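PDB 5H93: geobacter metallireducens SMUG1 from Geobacter metallireducens, which is a SMUG1-type member of the uracil DNA glycosylase superfamily, an alpha/beta protein with a small parallel sheet flanked by helices. Local coordinates for residues H29-L34 and G66-G71; V42-R47 and L84-T89; M60-W65 and V137-P142; F74-V79 and S113-W118. All blocks are in the same frame, centred on the assembly; numbering follows the deposited sequence.

Interaction 1 (H29-L34 and G66-G71); sequences HVYNPL and GMAQTG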
loop_
_atom_site.group_PDB
_atom_site.type_symbol
_atom_site.label_atom_id
_atom_site.label_comp_id
_atom_site.label_asym_id
_atom_site.label_seq_id
_atom_site.Cartn_x
_atom_site.Cartn_y
_atom_site.Cartn_z
ATOM N N HIS A 29 8.010 17.311 4.298
ATOM C CA HIS A 29 8.755 16.060 4.414
ATOM C C HIS A 29 8.180 14.972 3.511
ATOM O O HIS A 29 6.967 14.788 3.445
ATOM C CB HIS A 29 8.770 15.579 5.866
ATOM C CG HIS A 29 9.503 16.495 6.797
ATOM N ND1 HIS A 29 10.878 16.563 6.842
ATOM C CD2 HIS A 29 9.051 17.380 7.717
ATOM C CE1 HIS A 29 11.244 17.451 7.751
ATOM N NE2 HIS A 29 10.154 17.961 8.295
ATOM N N VAL A 30 9.056 14.255 2.814
ATOM C CA VAL A 30 8.629 13.170 1.934
ATOM C C VAL A 30 9.419 11.887 2.187
ATOM O O VAL A 30 10.647 11.877 2.095
ATOM C CB VAL A 30 8.773 13.557 0.448
ATOM C CG1 VAL A 30 8.376 12.390 -0.443
ATOM C CG2 VAL A 30 7.931 14.781 0.130
ATOM N N TYR A 31 8.708 10.810 2.509
ATOM C CA TYR A 31 9.330 9.504 2.705
ATOM C C TYR A 31 9.101 8.610 1.488
ATOM O O TYR A 31 7.981 8.513 0.985
ATOM C CB TYR A 31 8.778 8.795 3.949
ATOM C CG TYR A 31 9.099 9.424 5.292
ATOM C CD1 TYR A 31 9.639 10.701 5.390
ATOM C CD2 TYR A 31 8.859 8.726 6.468
ATOM C CE1 TYR A 31 9.922 11.263 6.624
ATOM C CE2 TYR A 31 9.140 9.276 7.701
ATOM C CZ TYR A 31 9.671 10.543 7.775
ATOM O OH TYR A 31 9.950 11.087 9.008
ATOM N N ASN A 32 10.160 7.952 1.027
ATOM C CA ASN A 32 10.042 6.958 -0.032
ATOM C C ASN A 32 10.643 5.629 0.413
ATOM O O ASN A 32 11.824 5.373 0.186
ATOM C CB ASN A 32 10.724 7.442 -1.314
ATOM C CG ASN A 32 10.343 6.613 -2.532
ATOM O OD1 ASN A 32 9.724 5.555 -2.412
ATOM N ND2 ASN A 32 10.717 7.092 -3.713
ATOM N N PRO A 33 9.825 4.780 1.054
ATOM C CA PRO A 33 10.245 3.472 1.572
ATOM C C PRO A 33 10.737 2.519 0.488
ATOM O O PRO A 33 11.428 1.552 0.802
ATOM C CB PRO A 33 8.972 2.931 2.233
ATOM C CG PRO A 33 7.854 3.692 1.599
ATOM C CD PRO A 33 8.412 5.056 1.354
ATOM N N LEU A 34 10.390 2.785 -0.767
ATOM C CA LEU A 34 10.872 1.966 -1.873
ATOM C C LEU A 34 12.382 2.081 -2.000
ATOM O O LEU A 34 13.035 1.219 -2.584
ATOM C CB LEU A 34 10.210 2.373 -3.190
ATOM C CG LEU A 34 8.702 2.162 -3.311
ATOM C CD1 LEU A 34 8.262 2.385 -4.750
ATOM C CD2 LEU A 34 8.308 0.776 -2.829
ATOM N N GLY A 66 3.637 1.739 9.333
ATOM C CA GLY A 66 3.491 0.540 8.530
ATOM C C GLY A 66 4.553 0.412 7.457
ATOM O O GLY A 66 5.704 0.077 7.744
ATOM N N MET A 67 4.162 0.684 6.215
ATOM C CA MET A 67 5.057 0.551 5.070
ATOM C C MET A 67 6.224 1.530 5.150
ATOM O O MET A 67 7.313 1.251 4.649
ATOM C CB MET A 67 4.284 0.759 3.764
ATOM C CG MET A 67 5.115 0.557 2.507
ATOM S SD MET A 67 4.141 0.659 0.993
ATOM C CE MET A 67 5.432 0.558 -0.245
ATOM N N ALA A 68 5.995 2.670 5.791
ATOM C CA ALA A 68 7.046 3.664 5.985
ATOM C C ALA A 68 8.157 3.127 6.885
ATOM O O ALA A 68 9.259 3.676 6.921
ATOM C CB ALA A 68 6.464 4.944 6.566
ATOM N N GLN A 69 7.859 2.052 7.609
ATOM C CA GLN A 69 8.841 1.409 8.476
ATOM C C GLN A 69 9.362 0.108 7.871
ATOM O O GLN A 69 10.546 -0.209 7.984
ATOM C CB GLN A 69 8.235 1.128 9.854
ATOM C CG GLN A 69 7.666 2.348 10.553
ATOM C CD GLN A 69 8.737 3.293 11.057
ATOM O OE1 GLN A 69 9.825 2.869 11.443
ATOM N NE2 GLN A 69 8.434 4.585 11.055
ATOM N N THR A 70 8.472 -0.639 7.224
ATOM C CA THR A 70 8.782 -2.000 6.797
ATOM C C THR A 70 8.924 -2.173 5.285
ATOM O O THR A 70 9.495 -3.159 4.825
ATOM C CB THR A 70 7.703 -2.986 7.285
ATOM O OG1 THR A 70 6.439 -2.632 6.712
ATOM C CG2 THR A 70 7.597 -2.955 8.803
ATOM N N GLY A 71 8.395 -1.230 4.512
ATOM C CA GLY A 71 8.425 -1.343 3.064
ATOM C C GLY A 71 7.349 -2.265 2.515
ATOM O O GLY A 71 7.280 -2.515 1.310
#
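Pro33 and Met67 make the most extensive part of this buried contact, which is mainly packing. The proline ring leans on the first turn of helix 67-70. Its CB lies 3.4 Å from Met67 O, while its CG faces Met67 CG at 4.3 Å, so backbone oxygen and side chain of one residue are both covered by a single ring. Beyond it, Met67 runs straight out, with CG trans to the backbone N (chi1 -177°) and the later torsions extended. This carries the methyl CE to Leu34 CD2, 3.9 Å away, where the two side chains meet at a slant. At the other end, Ala68 CB approaches the rim of the Tyr31 ring near its plane, 4.5 Å from CD2. These apolar contacts sit where a chain leaves a two-stranded antiparallel sheet for a helix: strand 29-31 pairs with 144-146, and Asn32 is the N-cap of helix 33-36. Asn32 OD1 accepts from Leu34 N (3.3 Å, N-H...O angle 139°), closing an Asx turn; the donor stands above the carbonyl plane. Backbone bonds close the turn of 66-71: Gly66 O receives both Gln69 N and Thr70 N, and Met67 O, the oxygen under the proline, accepts from Gly71 N at 2.7 Å. Gly71 leaves the helix with positive phi, and its CA comes within 4.4 Å of Pro33 CB. Tyr31 OH is hydrogen-bonded to His97 N and Lys100 O, and Ala68 O to Tyr36 OH.

Interaction 2 (V42-R47 and L84-T89); sequences VAYLSR and LGINGT
Ala43 is the first residue of helix 38-48 here to touch the loop 84-89: its CB lies 4.4 Å from Ile86 CD1. The same methyl of Ile86 presses more closely on Tyr44, 3.5 Å from its CA and 3.8 Å from its CB, so the isoleucine tip rests on the helix backbone as much as on side chains. Tyr44 has CG trans to the backbone N (chi1 173°), which swings the ring past Ile86, whose CD1 sits at the ring edge near its plane. Further round, Tyr44 CD1 meets Leu84 CD1 at 4.2 Å, an oblique approach. The phenol goes on into the interior, where its OH bonds to Val137 O, and the ring meets that of Phe136 with planes about 20° apart. One turn after Ala43, Arg47 stretches out from the helix toward Gly85, with CG beside the backbone N and the chain extended as far as NE. One face of its guanidinium lies over Ala43 CB. At its edge, in plane, is Gly85 O, 3.5 Å from NH1, and NH1 also passes Ile86 CG1. A water accepts from Arg47 NH1 at 2.9 Å and donates to Leu84 O at 2.9 Å. Gly85 itself has positive phi, where the chain leaves the preceding helix. Lattice neighbours touch both Arg47 and Gly85, so this outer arrangement may owe something to the crystal. The chemistry thus divides: buried methyl and ring contacts fix the inner side, whereas the exposed arginine is joined to the loop backbone through a water-mediated, probably more adaptable link.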
loop_
_atom_site.group_PDB
_atom_site.type_symbol
_atom_site.label_atom_id
_atom_site.label_comp_id
_atom_site.label_asym_id
_atom_site.label_seq_id
_atom_site.Cartn_x
_atom_site.Cartn_y
_atom_site.Cartn_z
ATOM N N VAL A 42 11.201 -5.766 -1.669
ATOM C CA VAL A 42 11.525 -6.729 -2.712
ATOM C C VAL A 42 11.328 -8.155 -2.212
ATOM O O VAL A 42 10.908 -9.027 -2.968
ATOM C CB VAL A 42 12.977 -6.537 -3.212
ATOM C CG1 VAL A 42 13.408 -7.693 -4.107
ATOM C CG2 VAL A 42 13.109 -5.212 -3.947
ATOM N N ALA A 43 11.625 -8.389 -0.936
ATOM C CA ALA A 43 11.358 -9.684 -0.321
ATOM C C ALA A 43 9.870 -10.009 -0.390
ATOM O O ALA A 43 9.485 -11.116 -0.764
ATOM C CB ALA A 43 11.836 -9.701 1.120
ATOM N N TYR A 44 9.040 -9.037 -0.028
ATOM C CA TYR A 44 7.592 -9.193 -0.109
ATOM C C TYR A 44 7.150 -9.513 -1.532
ATOM O O TYR A 44 6.465 -10.516 -1.769
ATOM C CB TYR A 44 6.898 -7.926 0.403
ATOM C CG TYR A 44 5.397 -7.906 0.214
ATOM C CD1 TYR A 44 4.570 -8.738 0.961
ATOM C CD2 TYR A 44 4.806 -7.036 -0.691
ATOM C CE1 TYR A 44 3.195 -8.712 0.797
ATOM C CE2 TYR A 44 3.436 -7.001 -0.861
ATOM C CZ TYR A 44 2.635 -7.841 -0.117
ATOM O OH TYR A 44 1.273 -7.803 -0.289
ATOM N N LEU A 45 7.557 -8.663 -2.472
ATOM C CA LEU A 45 7.219 -8.841 -3.882
ATOM C C LEU A 45 7.618 -10.214 -4.427
ATOM O O LEU A 45 6.842 -10.862 -5.128
ATOM C CB LEU A 45 7.885 -7.752 -4.728
ATOM C CG LEU A 45 7.546 -6.294 -4.418
ATOM C CD1 LEU A 45 8.300 -5.358 -5.352
ATOM C CD2 LEU A 45 6.048 -6.058 -4.515
ATOM N N SER A 46 8.829 -10.652 -4.101
ATOM C CA SER A 46 9.383 -11.885 -4.651
ATOM C C SER A 46 8.773 -13.126 -4.013
ATOM O O SER A 46 8.460 -14.097 -4.698
ATOM C CB SER A 46 10.905 -11.907 -4.475
ATOM O OG SER A 46 11.494 -10.715 -4.958
ATOM N N ARG A 47 8.608 -13.092 -2.696
ATOM C CA ARG A 47 8.107 -14.255 -1.978
ATOM C C ARG A 47 6.597 -14.434 -2.111
ATOM O O ARG A 47 6.103 -15.560 -2.045
ATOM C CB ARG A 47 8.484 -14.168 -0.498
ATOM C CG ARG A 47 9.977 -14.154 -0.242
ATOM C CD ARG A 47 10.274 -13.905 1.224
ATOM N NE ARG A 47 11.635 -13.422 1.427
ATOM C CZ ARG A 47 12.187 -13.236 2.621
ATOM N NH1 ARG A 47 11.497 -13.500 3.721
ATOM N NH2 ARG A 47 13.433 -12.790 2.714
ATOM N N LEU A 84 4.323 -12.975 7.877
ATOM C CA LEU A 84 4.942 -12.963 6.558
ATOM C C LEU A 84 6.377 -13.466 6.642
ATOM O O LEU A 84 6.965 -13.871 5.638
ATOM C CB LEU A 84 4.904 -11.561 5.948
ATOM C CG LEU A 84 3.512 -11.026 5.608
ATOM C CD1 LEU A 84 3.606 -9.663 4.935
ATOM C CD2 LEU A 84 2.757 -12.014 4.729
ATOM N N GLY A 85 6.932 -13.443 7.849
ATOM C CA GLY A 85 8.284 -13.913 8.079
ATOM C C GLY A 85 9.309 -13.030 7.399
ATOM O O GLY A 85 10.373 -13.494 6.989
ATOM N N ILE A 86 8.985 -11.748 7.280
ATOM C CA ILE A 86 9.877 -10.807 6.625
ATOM C C ILE A 86 10.559 -9.880 7.620
ATOM O O ILE A 86 9.908 -9.197 8.412
ATOM C CB ILE A 86 9.131 -9.960 5.579
ATOM C CG1 ILE A 86 8.716 -10.837 4.397
ATOM C CG2 ILE A 86 10.007 -8.811 5.098
ATOM C CD1 ILE A 86 8.024 -10.083 3.295
ATOM N N ASN A 87 11.885 -9.889 7.578
ATOM C CA ASN A 87 12.700 -8.928 8.299
ATOM C C ASN A 87 13.745 -8.405 7.326
ATOM O O ASN A 87 13.914 -8.964 6.243
ATOM C CB ASN A 87 13.354 -9.566 9.525
ATOM C CG ASN A 87 13.290 -8.674 10.749
ATOM O OD1 ASN A 87 12.388 -8.802 11.577
ATOM N ND2 ASN A 87 14.252 -7.767 10.873
ATOM N N GLY A 88 14.442 -7.336 7.692
ATOM C CA GLY A 88 15.433 -6.775 6.795
ATOM C C GLY A 88 15.951 -5.415 7.208
ATOM O O GLY A 88 15.359 -4.734 8.044
ATOM N N THR A 89 17.068 -5.020 6.608
ATOM C CA THR A 89 17.702 -3.752 6.936
ATOM C C THR A 89 16.959 -2.582 6.304
ATOM O O THR A 89 16.705 -2.567 5.099
ATOM C CB THR A 89 19.172 -3.729 6.486
ATOM O OG1 THR A 89 19.244 -3.910 5.068
ATOM C CG2 THR A 89 19.954 -4.837 7.174
HETATM O O HOH W 1 9.315 -15.211 4.473
#

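Interaction 3 (M60-W65 and V137-P142); sequences MNPGPW and VANYCP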
loop_
_atom_site.group_PDB
_atom_site.type_symbol
_atom_site.label_atom_id
_atom_site.label_comp_id
_atom_site.label_asym_id
_atom_site.label_seq_id
_atom_site.Cartn_x
_atom_site.Cartn_y
_atom_site.Cartn_z
ATOM N N MET A 60 -3.979 3.174 -0.693
ATOM C CA MET A 60 -3.706 4.503 -1.223
ATOM C C MET A 60 -2.241 4.892 -1.031
ATOM O O MET A 60 -1.520 5.117 -2.004
ATOM C CB MET A 60 -4.619 5.542 -0.569
ATOM C CG MET A 60 -4.486 6.930 -1.174
ATOM S SD MET A 60 -4.936 6.954 -2.921
ATOM C CE MET A 60 -3.776 8.161 -3.555
ATOM N N ASN A 61 -1.809 4.970 0.225
ATOM C CA ASN A 61 -0.442 5.378 0.553
ATOM C C ASN A 61 -0.048 4.882 1.948
ATOM O O ASN A 61 -0.922 4.571 2.758
ATOM C CB ASN A 61 -0.300 6.905 0.434
ATOM C CG ASN A 61 -0.623 7.636 1.726
ATOM O OD1 ASN A 61 0.219 8.353 2.270
ATOM N ND2 ASN A 61 -1.847 7.475 2.210
ATOM N N PRO A 62 1.264 4.782 2.233
ATOM C CA PRO A 62 1.669 4.167 3.504
ATOM C C PRO A 62 1.283 4.956 4.752
ATOM O O PRO A 62 1.167 6.182 4.709
ATOM C CB PRO A 62 3.194 4.094 3.381
ATOM C CG PRO A 62 3.549 5.173 2.427
ATOM C CD PRO A 62 2.435 5.166 1.423
ATOM N N GLY A 63 1.080 4.239 5.853
ATOM C CA GLY A 63 0.954 4.854 7.160
ATOM C C GLY A 63 2.343 4.998 7.752
ATOM O O GLY A 63 3.262 4.288 7.345
ATOM N N PRO A 64 2.508 5.919 8.714
ATOM C CA PRO A 64 3.826 6.220 9.287
ATOM C C PRO A 64 4.473 5.035 10.004
ATOM O O PRO A 64 5.701 4.958 10.060
ATOM C CB PRO A 64 3.526 7.354 10.277
ATOM C CG PRO A 64 2.070 7.232 10.576
ATOM C CD PRO A 64 1.441 6.737 9.313
ATOM N N TRP A 65 3.666 4.125 10.536
ATOM C CA TRP A 65 4.202 3.016 11.318
ATOM C C TRP A 65 4.123 1.691 10.569
ATOM O O TRP A 65 4.502 0.647 11.099
ATOM C CB TRP A 65 3.467 2.907 12.657
ATOM C CG TRP A 65 3.216 4.236 13.305
ATOM C CD1 TRP A 65 2.009 4.754 13.671
ATOM C CD2 TRP A 65 4.197 5.225 13.645
ATOM N NE1 TRP A 65 2.176 5.998 14.229
ATOM C CE2 TRP A 65 3.510 6.311 14.223
ATOM C CE3 TRP A 65 5.588 5.295 13.524
ATOM C CZ2 TRP A 65 4.167 7.453 14.676
ATOM C CZ3 TRP A 65 6.237 6.429 13.972
ATOM C CH2 TRP A 65 5.527 7.493 14.543
ATOM N N VAL A 137 -1.611 -7.729 -2.288
ATOM C CA VAL A 137 -1.851 -6.372 -1.808
ATOM C C VAL A 137 -0.698 -5.469 -2.221
ATOM O O VAL A 137 0.468 -5.783 -1.979
ATOM C CB VAL A 137 -2.017 -6.318 -0.272
ATOM C CG1 VAL A 137 -2.145 -4.883 0.210
ATOM C CG2 VAL A 137 -3.213 -7.151 0.166
ATOM N N ALA A 138 -1.029 -4.349 -2.852
ATOM C CA ALA A 138 -0.017 -3.401 -3.291
ATOM C C ALA A 138 -0.399 -1.983 -2.891
ATOM O O ALA A 138 -1.554 -1.709 -2.562
ATOM C CB ALA A 138 0.184 -3.496 -4.795
ATOM N N ASN A 139 0.578 -1.086 -2.920
ATOM C CA ASN A 139 0.340 0.304 -2.568
ATOM C C ASN A 139 0.370 1.190 -3.808
ATOM O O ASN A 139 1.306 1.129 -4.601
ATOM C CB ASN A 139 1.373 0.776 -1.546
ATOM C CG ASN A 139 0.894 1.965 -0.744
ATOM O OD1 ASN A 139 0.810 3.078 -1.258
ATOM N ND2 ASN A 139 0.581 1.738 0.528
ATOM N N TYR A 140 -0.666 2.007 -3.973
ATOM C CA TYR A 140 -0.773 2.882 -5.136
ATOM C C TYR A 140 0.319 3.948 -5.132
ATOM O O TYR A 140 1.066 4.087 -6.100
ATOM C CB TYR A 140 -2.153 3.540 -5.181
ATOM C CG TYR A 140 -2.309 4.586 -6.261
ATOM C CD1 TYR A 140 -2.507 4.220 -7.586
ATOM C CD2 TYR A 140 -2.271 5.941 -5.954
ATOM C CE1 TYR A 140 -2.655 5.174 -8.576
ATOM C CE2 TYR A 140 -2.417 6.902 -6.937
ATOM C CZ TYR A 140 -2.611 6.514 -8.245
ATOM O OH TYR A 140 -2.756 7.468 -9.227
ATOM N N CYS A 141 0.405 4.693 -4.036
ATOM C CA CYS A 141 1.395 5.757 -3.902
ATOM C C CYS A 141 2.325 5.487 -2.727
ATOM O O CYS A 141 1.916 5.590 -1.578
ATOM C CB CYS A 141 0.703 7.109 -3.726
ATOM S SG CYS A 141 1.819 8.470 -3.312
ATOM N N PRO A 142 3.590 5.157 -3.015
ATOM C CA PRO A 142 4.532 4.754 -1.965
ATOM C C PRO A 142 5.070 5.917 -1.135
ATOM O O PRO A 142 5.824 5.680 -0.195
ATOM C CB PRO A 142 5.661 4.100 -2.758
ATOM C CG PRO A 142 5.659 4.835 -4.049
ATOM C CD PRO A 142 4.216 5.147 -4.349
#
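Met60 and Cys141 add one more backbone bond just past the neighbouring parallel strands 55-59 and 135-139, where Tyr140 already pairs with Gly59. Cys141 N donates to Met60 O at 2.8 Å, with an N-H...O angle of 151°. Next to this bond the side chains of Met60 and Tyr140 run alongside each other in the same direction. The methionine bends at chi2 (61°) and again at chi3, bringing CE within 3.6 Å of Tyr140 CD2, and its SD is 5.2 Å from the ring centroid, in an oblique Met-aromatic contact. Tyr140 OH is anchored beyond, to Asp171 and Arg196. Cys141 O is also approached by carbon: Asn61 CA makes a CA-H...O contact at 3.2 Å, and Pro62 CD comes to 3.1 Å. The next atom of the proline ring, CG, lies 3.5 Å from Pro142 O. Asn139 turns its side chain toward the Asn61-Pro62 backbone. The Met-Asn-Pro-Gly-Pro-Trp loop is consistent with the first sequence motif of the SMUG1 family, and its position at the carboxyl edge of a parallel sheet is where alpha/beta folds of this superfamily place their active-site loops.

Interaction 4 (F74-V79 and S113-W118); sequences FGEVAV and SGRRLW
Phe74 reaches from its loop onto helix 112-125, and its side chain meets Ser113, Gly114, Leu117 and Trp118. CB rests 3.6 Å from Trp118 NE1 and near Gly114 CA. CG, next along, is covered by Leu117 CD2. With CG beside the backbone N (chi1 -65°), the ring turns one face to that methyl, which stands 3.7 Å from the ring centroid and 18° off the normal: a CH-pi contact. Phe74 CD2 is the ring atom nearest Leu117 CD2, at 3.6 Å, and CE2 also meets it; on the opposite edge, CD1 approaches Ser113 CB at 4.2 Å, near the ring plane. The backbone comes closer still. Phe74 O makes a CA-H...O contact with Gly114 CA (3.1 Å) and lies at the edge of the indole, whose NE1 donates to Pro73 O. The same oxygen accepts from Glu76 N, making an inverse gamma turn centred on Gly75. Glu76 is the N-cap of helix 77-82: OE1 takes Val79 N at 3.1 Å, from above the carboxylate plane. Glu76 OE2 lies against the aliphatic part of Arg115, 3.4 Å from Arg115 CD; the charged ends stay apart, and both residues bond to Ser110 OG. Val79 CG2 packs on Trp118 CB at 3.6 Å, the two side chains roughly perpendicular. Without a side chain, Gly114 leaves room for Phe74 O, and the two backbones close up. The arrangement is that of a side-chain-capped helix start, led in by a gamma turn and docked at a glycine on a second helix.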
loop_
_atom_site.group_PDB
_atom_site.type_symbol
_atom_site.label_atom_id
_atom_site.label_comp_id
_atom_site.label_asym_id
_atom_site.label_seq_id
_atom_site.Cartn_x
_atom_site.Cartn_y
_atom_site.Cartn_z
ATOM N N PHE A 74 0.540 -1.839 4.100
ATOM C CA PHE A 74 -0.133 -2.049 5.383
ATOM C C PHE A 74 0.752 -2.857 6.332
ATOM O O PHE A 74 0.261 -3.644 7.137
ATOM C CB PHE A 74 -1.479 -2.754 5.187
ATOM C CG PHE A 74 -2.486 -1.945 4.415
ATOM C CD1 PHE A 74 -3.274 -1.002 5.055
ATOM C CD2 PHE A 74 -2.649 -2.133 3.052
ATOM C CE1 PHE A 74 -4.203 -0.257 4.349
ATOM C CE2 PHE A 74 -3.577 -1.392 2.341
ATOM C CZ PHE A 74 -4.354 -0.454 2.990
ATOM N N GLY A 75 2.060 -2.652 6.230
ATOM C CA GLY A 75 3.018 -3.504 6.905
ATOM C C GLY A 75 3.295 -3.165 8.353
ATOM O O GLY A 75 4.352 -2.623 8.681
ATOM N N GLU A 76 2.341 -3.482 9.221
ATOM C CA GLU A 76 2.567 -3.399 10.655
ATOM C C GLU A 76 3.701 -4.352 11.019
ATOM O O GLU A 76 3.716 -5.501 10.577
ATOM C CB GLU A 76 1.292 -3.737 11.432
ATOM C CG GLU A 76 1.392 -3.502 12.931
ATOM C CD GLU A 76 1.008 -4.728 13.736
ATOM O OE1 GLU A 76 1.071 -5.845 13.184
ATOM O OE2 GLU A 76 0.639 -4.575 14.920
ATOM N N VAL A 77 4.646 -3.862 11.816
ATOM C CA VAL A 77 5.883 -4.582 12.109
ATOM C C VAL A 77 5.651 -6.001 12.622
ATOM O O VAL A 77 6.231 -6.962 12.103
ATOM C CB VAL A 77 6.733 -3.814 13.141
ATOM C CG1 VAL A 77 7.978 -4.608 13.502
ATOM C CG2 VAL A 77 7.105 -2.444 12.599
ATOM N N ALA A 78 4.791 -6.124 13.628
ATOM C CA ALA A 78 4.505 -7.409 14.252
ATOM C C ALA A 78 4.040 -8.464 13.249
ATOM O O ALA A 78 4.588 -9.563 13.209
ATOM C CB ALA A 78 3.465 -7.243 15.347
ATOM N N VAL A 79 3.039 -8.136 12.439
ATOM C CA VAL A 79 2.484 -9.121 11.518
ATOM C C VAL A 79 3.433 -9.394 10.351
ATOM O O VAL A 79 3.443 -10.495 9.804
ATOM C CB VAL A 79 1.094 -8.684 10.981
ATOM C CG1 VAL A 79 1.223 -7.510 10.023
ATOM C CG2 VAL A 79 0.389 -9.859 10.311
ATOM N N SER A 113 -4.282 0.017 10.942
ATOM C CA SER A 113 -4.887 -0.386 9.676
ATOM C C SER A 113 -4.287 -1.700 9.186
ATOM O O SER A 113 -5.007 -2.607 8.762
ATOM C CB SER A 113 -4.711 0.708 8.622
ATOM O OG SER A 113 -5.447 1.870 8.968
ATOM N N GLY A 114 -2.965 -1.799 9.267
ATOM C CA GLY A 114 -2.267 -2.994 8.838
ATOM C C GLY A 114 -2.472 -4.174 9.768
ATOM O O GLY A 114 -2.633 -5.306 9.310
ATOM N N ARG A 115 -2.454 -3.913 11.075
ATOM C CA ARG A 115 -2.713 -4.949 12.073
ATOM C C ARG A 115 -4.083 -5.582 11.841
ATOM O O ARG A 115 -4.235 -6.804 11.868
ATOM C CB ARG A 115 -2.632 -4.366 13.489
ATOM C CG ARG A 115 -2.668 -5.401 14.603
ATOM C CD ARG A 115 -2.562 -4.740 15.970
ATOM N NE ARG A 115 -3.780 -4.024 16.343
ATOM C CZ ARG A 115 -3.806 -2.791 16.844
ATOM N NH1 ARG A 115 -2.677 -2.120 17.031
ATOM N NH2 ARG A 115 -4.964 -2.225 17.158
ATOM N N ARG A 116 -5.071 -4.728 11.600
ATOM C CA ARG A 116 -6.437 -5.158 11.327
ATOM C C ARG A 116 -6.560 -5.909 10.009
ATOM O O ARG A 116 -7.129 -6.998 9.963
ATOM C CB ARG A 116 -7.382 -3.955 11.310
ATOM C CG ARG A 116 -7.722 -3.390 12.675
ATOM C CD ARG A 116 -8.869 -2.398 12.560
ATOM N NE ARG A 116 -9.281 -1.871 13.856
ATOM C CZ ARG A 116 -10.296 -1.031 14.032
ATOM N NH1 ARG A 116 -11.008 -0.618 12.991
ATOM N NH2 ARG A 116 -10.600 -0.602 15.250
ATOM N N LEU A 117 -6.039 -5.322 8.936
ATOM C CA LEU A 117 -6.162 -5.922 7.611
ATOM C C LEU A 117 -5.462 -7.281 7.533
ATOM O O LEU A 117 -6.064 -8.273 7.121
ATOM C CB LEU A 117 -5.605 -4.975 6.543
ATOM C CG LEU A 117 -5.720 -5.471 5.100
ATOM C CD1 LEU A 117 -7.169 -5.754 4.743
ATOM C CD2 LEU A 117 -5.115 -4.472 4.128
ATOM N N TRP A 118 -4.199 -7.328 7.944
ATOM C CA TRP A 118 -3.433 -8.569 7.881
ATOM C C TRP A 118 -3.903 -9.574 8.929
ATOM O O TRP A 118 -3.814 -10.783 8.714
ATOM C CB TRP A 118 -1.936 -8.286 8.042
ATOM C CG TRP A 118 -1.319 -7.630 6.835
ATOM C CD1 TRP A 118 -0.776 -6.381 6.766
ATOM C CD2 TRP A 118 -1.197 -8.193 5.520
ATOM N NE1 TRP A 118 -0.316 -6.132 5.493
ATOM C CE2 TRP A 118 -0.563 -7.227 4.710
ATOM C CE3 TRP A 118 -1.559 -9.417 4.953
ATOM C CZ2 TRP A 118 -0.286 -7.452 3.360
ATOM C CZ3 TRP A 118 -1.283 -9.638 3.612
ATOM C CH2 TRP A 118 -0.652 -8.660 2.834
#

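Overall arrangement
Interaction 3 lies nearest the chain's centre (about 3 Å, centre to centre), though only partly buried, and is the one in which a backbone hydrogen bond joins the two segments, as befits strand ends. Interactions 1 and 4 are buried packing against helices on its flanks, and both touch it: Met67 lies on Pro62, and Phe74 on Val137. They also meet each other, where Thr70 OG1 probably bonds to Gly75 O. Interaction 2 is more peripheral, with a water and an arginine at its open side, yet Tyr44 ties it to the strand of interaction 3 and packs near Trp118 of interaction 4. Helices 33-36 and 38-48 contribute one side each to interactions 1 and 2.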